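Local coordinates for phosphotriesterase, putative (Deinococcus radiodurans, PDB 4J35), which probably hydrolyses lactones at a two-metal centre and is here an engineered variant of a lactonase built for organophosphate hydrolysis, at residues Glu119-Met124 and Ala163-Glu168; Gly170-Thr175 and Pro197-Ile202; His263-His268 and Trp287-Ile292. The protein carries 7 engineered substitutions. All blocks are in the same frame, centred on the assembly; numbering follows the deposited sequence.

Contact 1 (Glu119-Met124 and Ala163-Glu168); sequences EIYEMM and ARVQRE
Tyr-121 and Arg-164 meet flat against each other: the guanidinium lies over one face of the phenol ring, the two planes only 12° apart. CZ of Arg-164 stands 3.7 Å from the centroid of the Tyr-121 ring and close to its normal, a cation-pi stack rather than a glancing touch. NH1 lies above the rim of the ring, 3.3 Å from CD2 of Tyr-121. The arginine reaches this place because its chain is fully extended out to NE and runs across the tyrosine at about a right angle, so that CD also rests on the same face as a CH-pi contact. On the tyrosine side, chi1 of 158° puts CG roughly opposite the backbone N and sends the ring across to the other helix.

The two segments belong to helices 116-129 and 153-169, which pack side by side in the helical layer around the TIM barrel of the phosphotriesterase family. Their local axes approach to 9.6 Å at a signed crossing angle of -42°, with Tyr-121 nearest Val-165 along the backbone.

At the far end of the ring, OH of Tyr-121 donates a short hydrogen bond to OE2 of Glu-168, 2.6 Å away. OE2 sits at the ring edge, in the phenol plane, and accepts through its syn lone pair, while the carboxylate plane stands nearly perpendicular to the ring. NE of Arg-164 forms a long salt bridge with OE1 of Glu-168, one turn further along the same helix, so the two residues that hold the phenol are also loosely coupled to each other. Deeper in, CG2 of Val-165 fits between CD1 of Tyr-121, at 3.6 Å, and CB of Met-124, whose extended chain then leads away from helix 153-169.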
loop_
_atom_site.group_PDB
_atom_site.type_symbol
_atom_site.label_atom_id
_atom_site.label_comp_id
_atom_site.label_asym_id
_atom_site.label_seq_id
_atom_site.Cartn_x
_atom_site.Cartn_y
_atom_site.Cartn_z
ATOM N N GLU A 119 -5.829 -17.581 14.422
ATOM C CA GLU A 119 -4.415 -17.287 14.651
ATOM C C GLU A 119 -3.992 -16.029 13.939
ATOM O O GLU A 119 -3.235 -15.209 14.489
ATOM C CB GLU A 119 -3.528 -18.470 14.223
ATOM C CG GLU A 119 -3.719 -19.666 15.168
ATOM C CD GLU A 119 -2.996 -20.913 14.683
ATOM O OE1 GLU A 119 -2.567 -20.920 13.516
ATOM O OE2 GLU A 119 -2.857 -21.875 15.467
ATOM N N ILE A 120 -4.469 -15.870 12.711
ATOM C CA ILE A 120 -4.173 -14.680 11.927
ATOM C C ILE A 120 -4.812 -13.468 12.579
ATOM O O ILE A 120 -4.211 -12.425 12.708
ATOM C CB ILE A 120 -4.679 -14.842 10.484
ATOM C CG1 ILE A 120 -3.921 -15.999 9.823
ATOM C CG2 ILE A 120 -4.522 -13.525 9.708
ATOM C CD1 ILE A 120 -4.526 -16.482 8.534
ATOM N N TYR A 121 -6.057 -13.621 13.003
ATOM C CA TYR A 121 -6.731 -12.549 13.674
ATOM C C TYR A 121 -5.912 -12.080 14.880
ATOM O O TYR A 121 -5.794 -10.864 15.103
ATOM C CB TYR A 121 -8.124 -13.028 14.110
ATOM C CG TYR A 121 -8.699 -12.218 15.238
ATOM C CD1 TYR A 121 -9.270 -10.976 15.009
ATOM C CD2 TYR A 121 -8.658 -12.699 16.537
ATOM C CE1 TYR A 121 -9.801 -10.220 16.059
ATOM C CE2 TYR A 121 -9.173 -11.962 17.588
ATOM C CZ TYR A 121 -9.738 -10.724 17.345
ATOM O OH TYR A 121 -10.254 -10.007 18.399
ATOM N N GLU A 122 -5.375 -13.022 15.661
ATOM C CA GLU A 122 -4.649 -12.661 16.889
ATOM C C GLU A 122 -3.386 -11.890 16.555
ATOM O O GLU A 122 -3.026 -10.925 17.237
ATOM C CB GLU A 122 -4.252 -13.890 17.690
ATOM C CG GLU A 122 -5.402 -14.632 18.313
ATOM C CD GLU A 122 -6.127 -13.817 19.398
ATOM O OE1 GLU A 122 -5.558 -12.827 19.921
ATOM O OE2 GLU A 122 -7.277 -14.181 19.733
ATOM N N MET A 123 -2.698 -12.327 15.513
ATOM C CA MET A 123 -1.500 -11.593 15.057
ATOM C C MET A 123 -1.868 -10.177 14.634
ATOM O O MET A 123 -1.225 -9.176 15.024
ATOM C CB MET A 123 -0.841 -12.352 13.897
ATOM C CG MET A 123 0.241 -11.553 13.172
ATOM S SD MET A 123 0.803 -12.452 11.701
ATOM C CE MET A 123 -0.450 -11.870 10.554
ATOM N N MET A 124 -2.883 -10.045 13.797
ATOM C CA MET A 124 -3.236 -8.718 13.339
ATOM C C MET A 124 -3.635 -7.846 14.520
ATOM O O MET A 124 -3.191 -6.708 14.628
ATOM C CB MET A 124 -4.373 -8.783 12.331
ATOM C CG MET A 124 -3.960 -9.322 10.977
ATOM S SD MET A 124 -5.408 -9.537 9.910
ATOM C CE MET A 124 -4.578 -10.019 8.390
ATOM N N ALA A 163 -11.338 -8.337 8.636
ATOM C CA ALA A 163 -12.644 -7.690 8.820
ATOM C C ALA A 163 -12.984 -7.625 10.310
ATOM O O ALA A 163 -13.509 -6.636 10.820
ATOM C CB ALA A 163 -13.728 -8.407 8.010
ATOM N N ARG A 164 -12.652 -8.685 11.022
ATOM C CA ARG A 164 -12.880 -8.738 12.450
ATOM C C ARG A 164 -12.054 -7.712 13.210
ATOM O O ARG A 164 -12.559 -6.999 14.073
ATOM C CB ARG A 164 -12.558 -10.144 12.929
ATOM C CG ARG A 164 -12.715 -10.348 14.381
ATOM C CD ARG A 164 -12.539 -11.822 14.660
ATOM N NE ARG A 164 -12.850 -12.177 16.036
ATOM C CZ ARG A 164 -12.402 -13.285 16.626
ATOM N NH1 ARG A 164 -11.602 -14.144 15.957
ATOM N NH2 ARG A 164 -12.748 -13.528 17.890
ATOM N N VAL A 165 -10.771 -7.617 12.899
ATOM C CA VAL A 165 -9.963 -6.597 13.540
ATOM C C VAL A 165 -10.486 -5.207 13.190
ATOM O O VAL A 165 -10.466 -4.310 14.032
ATOM C CB VAL A 165 -8.433 -6.701 13.131
ATOM C CG1 VAL A 165 -7.671 -5.617 13.850
ATOM C CG2 VAL A 165 -7.901 -8.056 13.496
ATOM N N GLN A 166 -10.962 -5.030 11.957
ATOM C CA GLN A 166 -11.473 -3.726 11.502
ATOM C C GLN A 166 -12.727 -3.344 12.334
ATOM O O GLN A 166 -12.904 -2.187 12.741
ATOM C CB GLN A 166 -11.818 -3.787 10.004
ATOM C CG GLN A 166 -11.762 -2.446 9.244
ATOM C CD GLN A 166 -12.718 -1.433 9.762
ATOM O OE1 GLN A 166 -13.924 -1.712 9.918
ATOM N NE2 GLN A 166 -12.197 -0.252 10.102
ATOM N N ARG A 167 -13.580 -4.316 12.579
ATOM C CA ARG A 167 -14.789 -4.043 13.340
ATOM C C ARG A 167 -14.459 -3.627 14.775
ATOM O O ARG A 167 -15.091 -2.730 15.327
ATOM C CB ARG A 167 -15.722 -5.262 13.298
ATOM C CG ARG A 167 -16.398 -5.400 11.944
ATOM C CD ARG A 167 -17.243 -6.643 11.820
ATOM N NE ARG A 167 -18.213 -6.766 12.907
ATOM C CZ ARG A 167 -19.270 -5.969 13.088
ATOM N NH1 ARG A 167 -19.516 -4.954 12.262
ATOM N NH2 ARG A 167 -20.094 -6.180 14.114
ATOM N N GLU A 168 -13.451 -4.264 15.363
ATOM C CA GLU A 168 -13.090 -4.035 16.757
ATOM C C GLU A 168 -12.214 -2.826 17.034
ATOM O O GLU A 168 -12.219 -2.305 18.147
ATOM C CB GLU A 168 -12.371 -5.251 17.295
ATOM C CG GLU A 168 -13.256 -6.470 17.351
ATOM C CD GLU A 168 -12.492 -7.715 17.724
ATOM O OE1 GLU A 168 -13.104 -8.800 17.654
ATOM O OE2 GLU A 168 -11.295 -7.602 18.090
#

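Contact 2 (Gly170-Thr175 and Pro197-Ile202); sequences GVPIIT and PARIMI
Arg-199 curls back on Gly-170 through successive bends at chi2 (-79°) and chi3 (-81°), which bring its guanidinium beside the glycine carbonyl. NE and NH2 both donate to O of Gly-170, each at 3.0 Å, a side-on grip on one oxygen that lies in the guanidinium plane. NE approaches almost head-on to the carbonyl, whereas NH2 comes in tilted from its plane. CG of Pro-172 sits over one face of the same guanidinium, its ring alongside the arginine chain. The remaining nitrogen, NH1, bonds to the carbonyls of Gly-323 and Arg-320, tying this loop to the C-terminal end of the chain.

Beyond the arginine the backbones run parallel, as neighbouring strands of the TIM barrel. Strands 173-174 and 200-202 are the two strands of a beta-alpha-beta unit whose crossover is helix 183-192. N of Ile-173 donates to O of Arg-199 (2.9 Å), N of Met-201 to O of Ile-173 (2.8 Å), and N of Thr-175 to O of Met-201 (3.0 Å). Ile-173 and Ile-200 fall on one face of the sheet, where both touch Leu-190 of the crossover helix. Ile-174 and Met-201 take the other face, and their side chains lie side by side, with CE of Met-201 3.8 Å from CG2 of Ile-174; there Ile-174 packs on Phe-322 and Met-201 on Leu-321, both of helix 307-322, and Ile-174 also comes close to the metal ligand His-21. Thr-175 lays OG1 against CA of Ile-202, 3.4 Å away, and that hydroxyl is hydrogen-bonded to Gln-186 and to N of Gly-203.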
loop_
_atom_site.group_PDB
_atom_site.type_symbol
_atom_site.label_atom_id
_atom_site.label_comp_id
_atom_site.label_asym_id
_atom_site.label_seq_id
_atom_site.Cartn_x
_atom_site.Cartn_y
_atom_site.Cartn_z
ATOM N N GLY A 170 -11.324 -0.269 14.288
ATOM C CA GLY A 170 -11.445 0.811 13.326
ATOM C C GLY A 170 -10.202 0.982 12.449
ATOM O O GLY A 170 -10.107 1.958 11.722
ATOM N N VAL A 171 -9.271 0.036 12.500
ATOM C CA VAL A 171 -7.999 0.173 11.730
ATOM C C VAL A 171 -8.354 0.221 10.240
ATOM O O VAL A 171 -9.299 -0.434 9.806
ATOM C CB VAL A 171 -6.989 -0.951 12.076
ATOM C CG1 VAL A 171 -7.515 -2.328 11.664
ATOM C CG2 VAL A 171 -5.620 -0.713 11.414
ATOM N N PRO A 172 -7.638 1.040 9.447
ATOM C CA PRO A 172 -7.828 0.983 7.993
ATOM C C PRO A 172 -7.305 -0.349 7.369
ATOM O O PRO A 172 -6.435 -0.995 7.938
ATOM C CB PRO A 172 -6.946 2.136 7.480
ATOM C CG PRO A 172 -6.457 2.852 8.690
ATOM C CD PRO A 172 -6.526 1.936 9.817
ATOM N N ILE A 173 -7.821 -0.700 6.195
ATOM C CA ILE A 173 -7.379 -1.878 5.428
ATOM C C ILE A 173 -6.965 -1.383 4.038
ATOM O O ILE A 173 -7.732 -0.638 3.384
ATOM C CB ILE A 173 -8.560 -2.882 5.267
ATOM C CG1 ILE A 173 -8.888 -3.531 6.620
ATOM C CG2 ILE A 173 -8.258 -3.962 4.231
ATOM C CD1 ILE A 173 -10.106 -4.445 6.535
ATOM N N ILE A 174 -5.740 -1.725 3.610
ATOM C CA ILE A 174 -5.351 -1.476 2.235
ATOM C C ILE A 174 -5.104 -2.803 1.538
ATOM O O ILE A 174 -4.795 -3.795 2.175
ATOM C CB ILE A 174 -4.082 -0.564 2.133
ATOM C CG1 ILE A 174 -2.872 -1.230 2.757
ATOM C CG2 ILE A 174 -4.385 0.790 2.812
ATOM C CD1 ILE A 174 -1.611 -0.333 2.610
ATOM N N THR A 175 -5.291 -2.847 0.231
ATOM C CA THR A 175 -5.107 -4.116 -0.441
ATOM C C THR A 175 -4.187 -4.081 -1.657
ATOM O O THR A 175 -3.821 -3.024 -2.179
ATOM C CB THR A 175 -6.423 -4.748 -0.904
ATOM O OG1 THR A 175 -6.856 -4.142 -2.121
ATOM C CG2 THR A 175 -7.495 -4.582 0.157
ATOM N N PRO A 197 -16.674 0.593 4.945
ATOM C CA PRO A 197 -16.105 0.936 3.632
ATOM C C PRO A 197 -15.327 2.253 3.613
ATOM O O PRO A 197 -14.504 2.458 2.724
ATOM C CB PRO A 197 -17.323 1.024 2.720
ATOM C CG PRO A 197 -18.512 1.242 3.670
ATOM C CD PRO A 197 -18.154 0.558 4.937
ATOM N N ALA A 198 -15.549 3.114 4.594
ATOM C CA ALA A 198 -14.847 4.402 4.639
ATOM C C ALA A 198 -13.419 4.231 5.165
ATOM O O ALA A 198 -12.662 5.209 5.267
ATOM C CB ALA A 198 -15.618 5.397 5.504
ATOM N N ARG A 199 -13.040 2.985 5.484
ATOM C CA ARG A 199 -11.699 2.686 5.944
ATOM C C ARG A 199 -11.071 1.567 5.112
ATOM O O ARG A 199 -10.223 0.866 5.588
ATOM C CB ARG A 199 -11.702 2.272 7.421
ATOM C CG ARG A 199 -12.398 3.264 8.347
ATOM C CD ARG A 199 -11.509 4.461 8.681
ATOM N NE ARG A 199 -10.549 4.142 9.742
ATOM C CZ ARG A 199 -9.659 5.001 10.218
ATOM N NH1 ARG A 199 -9.620 6.242 9.739
ATOM N NH2 ARG A 199 -8.860 4.638 11.201
ATOM N N ILE A 200 -11.499 1.420 3.866
ATOM C CA ILE A 200 -10.967 0.367 3.013
ATOM C C ILE A 200 -10.429 1.030 1.735
ATOM O O ILE A 200 -11.116 1.850 1.113
ATOM C CB ILE A 200 -12.069 -0.625 2.626
ATOM C CG1 ILE A 200 -12.440 -1.479 3.853
ATOM C CG2 ILE A 200 -11.625 -1.484 1.462
ATOM C CD1 ILE A 200 -13.658 -2.347 3.646
ATOM N N MET A 201 -9.196 0.695 1.368
ATOM C CA MET A 201 -8.623 1.199 0.132
ATOM C C MET A 201 -8.283 -0.006 -0.724
ATOM O O MET A 201 -7.382 -0.802 -0.384
ATOM C CB MET A 201 -7.337 2.029 0.392
ATOM C CG MET A 201 -6.910 2.768 -0.814
ATOM S SD MET A 201 -5.418 3.794 -0.490
ATOM C CE MET A 201 -4.194 2.498 -0.562
ATOM N N ILE A 202 -8.974 -0.160 -1.844
ATOM C CA ILE A 202 -8.693 -1.311 -2.683
ATOM C C ILE A 202 -7.562 -0.893 -3.576
ATOM O O ILE A 202 -7.679 0.102 -4.295
ATOM C CB ILE A 202 -9.845 -1.689 -3.587
ATOM C CG1 ILE A 202 -11.097 -2.004 -2.736
ATOM C CG2 ILE A 202 -9.465 -2.861 -4.489
ATOM C CD1 ILE A 202 -10.897 -3.187 -1.709
#

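Contact 3 (His263-His268 and Trp287-Ile292); sequences HDSIWH and WHPLHI. With CO (cobalt (II) ion), chain C.
The imidazole of His-263 is wedged into 287-292, with Pro-289 over one face and Ile-292 over the other. CA of Pro-289 and CD1 of Ile-292 each lie 3.6 Å from the centroid of the His-263 ring, both as CH-pi contacts. At the ring's edge N of Ile-292 donates to NE2 of His-263 (2.9 Å) from within the ring plane, a bent bond that, with the packing on both faces, helps to set the rotation of the imidazole.

Trp-287 presents its edge instead. Its NE1 makes a weak hydrogen bond to O of His-263, in the indole plane, while CA of Ser-265 packs against the indole, 3.8 Å from NE1 of Trp-287. The far corner of that ring, CH2, meets CD1 of Ile-266. A water bridges N of Ile-266 to O of Trp-287. Pro-289 also turns its CD toward OG of Ser-265, 3.4 Å away, and its CG toward NE1 of Trp-267; the serine hydroxyl is hydrogen-bonded to Glu-22.

Asp-264, with CG swung opposite its backbone N (chi1 -162°), directs its carboxylate to the metal: OD1 binds a cobalt ion at 2.2 Å and OD2 forms a salt bridge with Arg-228. With His-21 and His-23 on the same metal, this is the aspartate ligand of the binuclear metal centre characteristic of the phosphotriesterase family, carried just beyond the C-terminal end of barrel strand 259-261.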
loop_
_atom_site.group_PDB
_atom_site.type_symbol
_atom_site.label_atom_id
_atom_site.label_comp_id
_atom_site.label_asym_id
_atom_site.label_seq_id
_atom_site.Cartn_x
_atom_site.Cartn_y
_atom_site.Cartn_z
ATOM N N HIS A 263 2.728 5.342 -5.761
ATOM C CA HIS A 263 3.657 4.726 -6.697
ATOM C C HIS A 263 3.951 3.236 -6.503
ATOM O O HIS A 263 4.449 2.586 -7.446
ATOM C CB HIS A 263 5.031 5.451 -6.651
ATOM C CG HIS A 263 4.933 6.940 -6.636
ATOM N ND1 HIS A 263 4.780 7.670 -5.477
ATOM C CD2 HIS A 263 5.022 7.840 -7.642
ATOM C CE1 HIS A 263 4.794 8.963 -5.773
ATOM N NE2 HIS A 263 4.935 9.086 -7.079
ATOM N N ASP A 264 3.771 2.717 -5.287
ATOM C CA ASP A 264 4.201 1.354 -4.969
ATOM C C ASP A 264 5.720 1.221 -5.208
ATOM O O ASP A 264 6.220 0.172 -5.597
ATOM C CB ASP A 264 3.457 0.358 -5.831
ATOM C CG ASP A 264 3.518 -1.072 -5.282
ATOM O OD1 ASP A 264 3.887 -1.295 -4.114
ATOM O OD2 ASP A 264 3.223 -1.970 -6.071
ATOM N N SER A 265 6.423 2.302 -4.926
ATOM C CA SER A 265 7.877 2.361 -5.196
ATOM C C SER A 265 8.636 1.588 -4.130
ATOM O O SER A 265 8.125 1.344 -3.037
ATOM C CB SER A 265 8.309 3.826 -5.269
ATOM O OG SER A 265 8.288 4.478 -4.005
ATOM N N ILE A 266 9.865 1.175 -4.440
ATOM C CA ILE A 266 10.671 0.485 -3.447
ATOM C C ILE A 266 11.913 1.364 -3.267
ATOM O O ILE A 266 12.657 1.559 -4.225
ATOM C CB ILE A 266 11.081 -0.913 -3.944
ATOM C CG1 ILE A 266 9.877 -1.872 -3.946
ATOM C CG2 ILE A 266 12.230 -1.466 -3.116
ATOM C CD1 ILE A 266 10.192 -3.145 -4.750
ATOM N N TRP A 267 12.133 1.918 -2.084
ATOM C CA TRP A 267 13.245 2.871 -1.955
ATOM C C TRP A 267 14.562 2.183 -1.755
ATOM O O TRP A 267 15.620 2.749 -2.052
ATOM C CB TRP A 267 13.051 3.834 -0.803
ATOM C CG TRP A 267 11.714 4.508 -0.798
ATOM C CD1 TRP A 267 10.702 4.390 -1.721
ATOM C CD2 TRP A 267 11.244 5.394 0.208
ATOM N NE1 TRP A 267 9.615 5.167 -1.330
ATOM C CE2 TRP A 267 9.927 5.781 -0.146
ATOM C CE3 TRP A 267 11.812 5.909 1.380
ATOM C CZ2 TRP A 267 9.178 6.659 0.631
ATOM C CZ3 TRP A 267 11.057 6.778 2.154
ATOM C CH2 TRP A 267 9.753 7.138 1.778
ATOM N N HIS A 268 14.525 0.973 -1.225
ATOM C CA HIS A 268 15.759 0.198 -1.052
ATOM C C HIS A 268 15.436 -1.271 -1.145
ATOM O O HIS A 268 14.609 -1.776 -0.423
ATOM C CB HIS A 268 16.380 0.475 0.303
ATOM C CG HIS A 268 17.596 -0.349 0.591
ATOM N ND1 HIS A 268 18.859 0.049 0.225
ATOM C CD2 HIS A 268 17.740 -1.543 1.210
ATOM C CE1 HIS A 268 19.737 -0.862 0.616
ATOM N NE2 HIS A 268 19.083 -1.835 1.220
ATOM N N TRP A 287 9.236 5.220 -11.913
ATOM C CA TRP A 287 8.737 4.438 -10.800
ATOM C C TRP A 287 9.524 4.750 -9.539
ATOM O O TRP A 287 10.372 3.946 -9.106
ATOM C CB TRP A 287 8.802 2.953 -11.129
ATOM C CG TRP A 287 8.155 2.065 -10.133
ATOM C CD1 TRP A 287 6.944 2.265 -9.488
ATOM C CD2 TRP A 287 8.647 0.805 -9.675
ATOM N NE1 TRP A 287 6.688 1.207 -8.659
ATOM C CE2 TRP A 287 7.726 0.308 -8.745
ATOM C CE3 TRP A 287 9.812 0.053 -9.952
ATOM C CZ2 TRP A 287 7.905 -0.922 -8.101
ATOM C CZ3 TRP A 287 9.995 -1.161 -9.294
ATOM C CH2 TRP A 287 9.036 -1.639 -8.392
ATOM N N HIS A 288 9.236 5.927 -8.972
ATOM C CA HIS A 288 9.902 6.406 -7.774
ATOM C C HIS A 288 9.041 7.450 -7.134
ATOM O O HIS A 288 8.166 8.023 -7.771
ATOM C CB HIS A 288 11.279 7.024 -8.169
ATOM C CG HIS A 288 11.151 8.231 -9.036
ATOM N ND1 HIS A 288 10.886 9.482 -8.528
ATOM C CD2 HIS A 288 11.207 8.374 -10.380
ATOM C CE1 HIS A 288 10.818 10.352 -9.523
ATOM N NE2 HIS A 288 10.998 9.698 -10.658
ATOM N N PRO A 289 9.228 7.692 -5.841
ATOM C CA PRO A 289 8.152 8.413 -5.132
ATOM C C PRO A 289 8.019 9.925 -5.342
ATOM O O PRO A 289 7.193 10.558 -4.696
ATOM C CB PRO A 289 8.468 8.133 -3.667
ATOM C CG PRO A 289 9.938 7.845 -3.661
ATOM C CD PRO A 289 10.191 7.092 -4.914
ATOM N N LEU A 290 8.820 10.521 -6.220
ATOM C CA LEU A 290 8.684 11.938 -6.507
ATOM C C LEU A 290 7.871 12.210 -7.774
ATOM O O LEU A 290 7.626 13.370 -8.139
ATOM C CB LEU A 290 10.128 12.540 -6.712
ATOM C CG LEU A 290 11.120 12.084 -5.650
ATOM C CD1 LEU A 290 12.546 12.662 -5.955
ATOM C CD2 LEU A 290 10.712 12.540 -4.288
ATOM N N HIS A 291 7.552 11.149 -8.500
ATOM C CA HIS A 291 6.881 11.225 -9.790
ATOM C C HIS A 291 5.481 11.853 -9.689
ATOM O O HIS A 291 5.092 12.661 -10.533
ATOM C CB HIS A 291 6.840 9.819 -10.377
ATOM C CG HIS A 291 6.022 9.672 -11.623
ATOM N ND1 HIS A 291 6.126 10.525 -12.697
ATOM C CD2 HIS A 291 5.117 8.735 -11.977
ATOM C CE1 HIS A 291 5.316 10.125 -13.658
ATOM N NE2 HIS A 291 4.682 9.044 -13.242
ATOM N N ILE A 292 4.761 11.606 -8.602
ATOM C CA ILE A 292 3.377 12.058 -8.570
ATOM C C ILE A 292 3.413 13.578 -8.373
ATOM O O ILE A 292 2.817 14.335 -9.132
ATOM C CB ILE A 292 2.543 11.373 -7.492
ATOM C CG1 ILE A 292 2.058 10.052 -8.061
ATOM C CG2 ILE A 292 1.390 12.279 -7.095
ATOM C CD1 ILE A 292 1.446 9.099 -7.005
HETATM CO CO CO C . 3.079 -2.743 -2.651
HETATM O O HOH W 1 10.663 1.522 -7.230
HETATM O O HOH W 2 11.985 4.052 -6.040
#

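The three contacts follow one another along the chain, each closing before the next opens, and together sample the TIM barrel from its outer helices to its metal centre. Contacts 1 and 2 are neighbours, their centres 13 Å apart: helix 153-169 leads, through a short loop, into strand 173-174, and Gln-166 on that helix packs against Ile-173 and Arg-199 and probably hydrogen-bonds to O of Val-171. Contact 3 lies on the opposite side of the chain's centre, about 22 Å from contact 2 and 30 Å from contact 1 between centres. Contacts 2 and 3 nevertheless both border the metal site, through Ile-174 beside His-21 and through Asp-264 itself, whereas contact 1 stays peripheral.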